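Long-range contact in terminal uridylyltransferase 1 (Trypanosoma brucei, PDB 5HZD), which adds uridines to the 3' hydroxyl of guide RNAs, ribosomal RNA and some mRNAs, and takes part in mitochondrial RNA editing: residues Asp193-Phe201 with Val269-Pro278. Numbering follows the deposited sequence. Where two conformers were deposited one is given.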
loop_
_atom_site.group_PDB
_atom_site.type_symbol
_atom_site.label_atom_id
_atom_site.label_comp_id
_atom_site.label_asym_id
_atom_site.label_seq_id
_atom_site.Cartn_x
_atom_site.Cartn_y
_atom_site.Cartn_z
ATOM N N ASP A 193 -1.577 -21.605 -19.837
ATOM C CA ASP A 193 -0.355 -22.389 -19.844
ATOM C C ASP A 193 -0.476 -23.615 -18.942
ATOM O O ASP A 193 -0.731 -23.516 -17.731
ATOM C CB ASP A 193 0.850 -21.548 -19.433
ATOM C CG ASP A 193 2.115 -22.375 -19.308
ATOM O OD1 ASP A 193 2.381 -22.873 -18.194
ATOM O OD2 ASP A 193 2.837 -22.531 -20.317
ATOM N N VAL A 194 -0.264 -24.769 -19.555
ATOM C CA VAL A 194 -0.553 -26.051 -18.931
ATOM C C VAL A 194 0.395 -26.397 -17.766
ATOM O O VAL A 194 -0.035 -26.930 -16.748
ATOM C CB VAL A 194 -0.578 -27.161 -20.002
ATOM C CG1 VAL A 194 0.728 -27.173 -20.781
ATOM C CG2 VAL A 194 -0.852 -28.516 -19.381
ATOM N N VAL A 195 1.676 -26.097 -17.920
ATOM C CA VAL A 195 2.677 -26.425 -16.900
ATOM C C VAL A 195 2.404 -25.694 -15.579
ATOM O O VAL A 195 2.551 -26.257 -14.489
ATOM C CB VAL A 195 4.085 -26.053 -17.414
ATOM C CG1 VAL A 195 5.118 -26.308 -16.371
ATOM C CG2 VAL A 195 4.405 -26.845 -18.675
ATOM N N ALA A 196 2.002 -24.435 -15.681
ATOM C CA ALA A 196 1.712 -23.641 -14.493
ATOM C C ALA A 196 0.489 -24.142 -13.718
ATOM O O ALA A 196 0.366 -23.896 -12.513
ATOM C CB ALA A 196 1.536 -22.186 -14.875
ATOM N N ARG A 197 -0.423 -24.838 -14.393
ATOM C CA ARG A 197 -1.575 -25.396 -13.693
ATOM C C ARG A 197 -1.442 -26.896 -13.497
ATOM O O ARG A 197 -2.437 -27.589 -13.287
ATOM C CB ARG A 197 -2.904 -25.034 -14.369
ATOM C CG ARG A 197 -2.980 -25.335 -15.851
ATOM C CD ARG A 197 -4.169 -24.600 -16.475
ATOM N NE ARG A 197 -4.154 -24.710 -17.930
ATOM C CZ ARG A 197 -4.664 -25.735 -18.605
ATOM N NH1 ARG A 197 -5.238 -26.740 -17.958
ATOM N NH2 ARG A 197 -4.606 -25.756 -19.929
ATOM N N SER A 198 -0.205 -27.375 -13.515
ATOM C CA SER A 198 0.078 -28.781 -13.212
ATOM C C SER A 198 0.883 -28.940 -11.931
ATOM O O SER A 198 1.705 -28.084 -11.585
ATOM C CB SER A 198 0.851 -29.430 -14.347
ATOM O OG SER A 198 0.111 -29.317 -15.566
ATOM N N ILE A 199 0.653 -30.051 -11.244
ATOM C CA ILE A 199 1.359 -30.344 -9.995
ATOM C C ILE A 199 1.842 -31.788 -10.005
ATOM O O ILE A 199 1.425 -32.596 -10.836
ATOM C CB ILE A 199 0.448 -30.136 -8.763
ATOM C CG1 ILE A 199 -0.773 -31.052 -8.862
ATOM C CG2 ILE A 199 0.025 -28.662 -8.638
ATOM C CD1 ILE A 199 -1.758 -30.890 -7.719
ATOM N N ARG A 200 2.710 -32.124 -9.062
ATOM C CA ARG A 200 3.264 -33.448 -8.976
ATOM C C ARG A 200 3.214 -33.911 -7.534
ATOM O O ARG A 200 3.674 -33.199 -6.646
ATOM C CB ARG A 200 4.726 -33.387 -9.368
ATOM C CG ARG A 200 5.232 -34.642 -9.975
ATOM C CD ARG A 200 5.608 -34.407 -11.433
ATOM N NE ARG A 200 6.443 -33.221 -11.594
ATOM C CZ ARG A 200 7.704 -33.129 -11.186
ATOM N NH1 ARG A 200 8.293 -34.151 -10.576
ATOM N NH2 ARG A 200 8.379 -32.004 -11.384
ATOM N N PHE A 201 2.689 -35.106 -7.312
ATOM C CA PHE A 201 2.800 -35.706 -5.997
ATOM C C PHE A 201 3.929 -36.732 -6.012
ATOM O O PHE A 201 3.883 -37.674 -6.798
ATOM C CB PHE A 201 1.492 -36.411 -5.659
ATOM C CG PHE A 201 0.317 -35.484 -5.532
ATOM C CD1 PHE A 201 -0.419 -35.107 -6.655
ATOM C CD2 PHE A 201 -0.077 -35.016 -4.277
ATOM C CE1 PHE A 201 -1.501 -34.248 -6.525
ATOM C CE2 PHE A 201 -1.167 -34.174 -4.142
ATOM C CZ PHE A 201 -1.881 -33.782 -5.268
ATOM N N VAL A 269 3.867 -32.608 -2.325
ATOM C CA VAL A 269 3.337 -32.033 -3.571
ATOM C C VAL A 269 3.950 -30.670 -3.836
ATOM O O VAL A 269 4.223 -29.893 -2.909
ATOM C CB VAL A 269 1.794 -31.941 -3.520
ATOM C CG1 VAL A 269 1.369 -30.958 -2.435
ATOM C CG2 VAL A 269 1.207 -31.492 -4.879
ATOM N N GLN A 270 4.186 -30.372 -5.109
ATOM C CA GLN A 270 4.576 -29.016 -5.471
ATOM C C GLN A 270 4.231 -28.784 -6.932
ATOM O O GLN A 270 3.833 -29.716 -7.618
ATOM C CB GLN A 270 6.062 -28.799 -5.208
ATOM C CG GLN A 270 7.001 -29.636 -6.019
ATOM C CD GLN A 270 8.432 -29.391 -5.576
ATOM O OE1 GLN A 270 8.704 -29.314 -4.374
ATOM N NE2 GLN A 270 9.345 -29.232 -6.534
ATOM N N PRO A 271 4.331 -27.534 -7.409
ATOM C CA PRO A 271 4.051 -27.345 -8.842
ATOM C C PRO A 271 4.988 -28.177 -9.713
ATOM O O PRO A 271 6.124 -28.454 -9.307
ATOM C CB PRO A 271 4.332 -25.860 -9.049
ATOM C CG PRO A 271 4.023 -25.236 -7.676
ATOM C CD PRO A 271 4.534 -26.249 -6.702
ATOM N N ALA A 272 4.514 -28.576 -10.896
ATOM C CA ALA A 272 5.298 -29.425 -11.788
ATOM C C ALA A 272 6.572 -28.743 -12.298
ATOM O O ALA A 272 7.509 -29.415 -12.708
ATOM C CB ALA A 272 4.436 -29.907 -12.959
ATOM N N HIS A 273 6.609 -27.415 -12.246
ATOM C CA HIS A 273 7.768 -26.655 -12.718
ATOM C C HIS A 273 8.293 -25.685 -11.673
ATOM O O HIS A 273 7.516 -25.077 -10.938
ATOM C CB HIS A 273 7.388 -25.859 -13.968
ATOM C CG HIS A 273 8.563 -25.380 -14.762
ATOM N ND1 HIS A 273 9.090 -24.115 -14.624
ATOM C CD2 HIS A 273 9.303 -25.994 -15.716
ATOM C CE1 HIS A 273 10.115 -23.975 -15.444
ATOM N NE2 HIS A 273 10.263 -25.099 -16.120
ATOM N N ASP A 274 9.612 -25.521 -11.627
ATOM C CA ASP A 274 10.249 -24.691 -10.604
ATOM C C ASP A 274 10.074 -23.191 -10.782
ATOM O O ASP A 274 10.173 -22.449 -9.807
ATOM C CB ASP A 274 11.743 -25.014 -10.491
ATOM C CG ASP A 274 12.004 -26.327 -9.784
ATOM O OD1 ASP A 274 11.098 -26.813 -9.071
ATOM O OD2 ASP A 274 13.119 -26.872 -9.931
ATOM N N GLU A 275 9.833 -22.738 -12.010
ATOM C CA GLU A 275 9.662 -21.303 -12.261
ATOM C C GLU A 275 8.281 -20.936 -12.805
ATOM O O GLU A 275 7.714 -19.902 -12.435
ATOM C CB GLU A 275 10.739 -20.776 -13.217
ATOM C CG GLU A 275 12.145 -20.770 -12.638
ATOM C CD GLU A 275 13.060 -19.780 -13.339
ATOM O OE1 GLU A 275 12.628 -19.160 -14.339
ATOM O OE2 GLU A 275 14.216 -19.619 -12.887
ATOM N N CYS A 276 7.749 -21.782 -13.683
ATOM C CA CYS A 276 6.438 -21.558 -14.279
ATOM C C CYS A 276 5.330 -22.082 -13.358
ATOM O O CYS A 276 5.006 -23.272 -13.376
ATOM C CB CYS A 276 6.370 -22.264 -15.628
ATOM S SG CYS A 276 4.916 -21.864 -16.580
ATOM N N ARG A 277 4.742 -21.181 -12.577
ATOM C CA ARG A 277 3.900 -21.583 -11.448
ATOM C C ARG A 277 2.665 -20.700 -11.341
ATOM O O ARG A 277 2.577 -19.647 -12.007
ATOM C CB ARG A 277 4.745 -21.469 -10.167
ATOM C CG ARG A 277 5.875 -22.514 -10.069
ATOM C CD ARG A 277 6.719 -22.324 -8.813
ATOM N NE ARG A 277 7.316 -23.597 -8.415
ATOM C CZ ARG A 277 7.878 -23.810 -7.227
ATOM N NH1 ARG A 277 7.948 -22.808 -6.350
ATOM N NH2 ARG A 277 8.378 -25.007 -6.926
ATOM N N PRO A 278 1.704 -21.102 -10.495
ATOM C CA PRO A 278 0.547 -20.251 -10.197
ATOM C C PRO A 278 0.921 -18.833 -9.701
ATOM O O PRO A 278 2.009 -18.627 -9.124
ATOM C CB PRO A 278 -0.163 -21.018 -9.078
ATOM C CG PRO A 278 0.162 -22.470 -9.392
ATOM C CD PRO A 278 1.590 -22.441 -9.864
HETATM O O HOH W 1 4.171 -25.720 -12.350
#
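Two torsions bring Val269 onto Phe201: Val269 CG2 stands opposite the backbone N, and Phe201 CG turns away from its own carbonyl carbon (chi1 -65°). The two side chains lie side by side on one face of the sheet. Val269 CG2 sits over the ring of Phe201, 3.8 Å from its centroid, in a CH-pi contact. Ile199 CD1 touches the same methyl. Arg200 extends from the other face. Its chain bends at chi2 (114°) and chi3 (49°), which turns the guanidinium back to Ala272. Arg200 NH2 donates to Ala272 O at 3.0 Å, with the oxygen in the guanidinium plane. In the backbone, Arg200 and Gln270 form an antiparallel hydrogen-bonded pair, and Ala272 N donates to Ser198 O at 2.9 Å. A water donates to Val195 O and Cys276 O and accepts from His273 N. Val195 CG1 packs closely on His273 CB, 3.3 Å away. This is structural packing, away from the UTP and zinc sites, in a four-stranded antiparallel sheet inserted in sequence between strands 174-177 and 285-288. Strand 267-271 is an edge of it, and strand 198-203 also pairs with strand 239-244. Helices 209-223 and 247-254 cover the face bearing Phe201 and Val269.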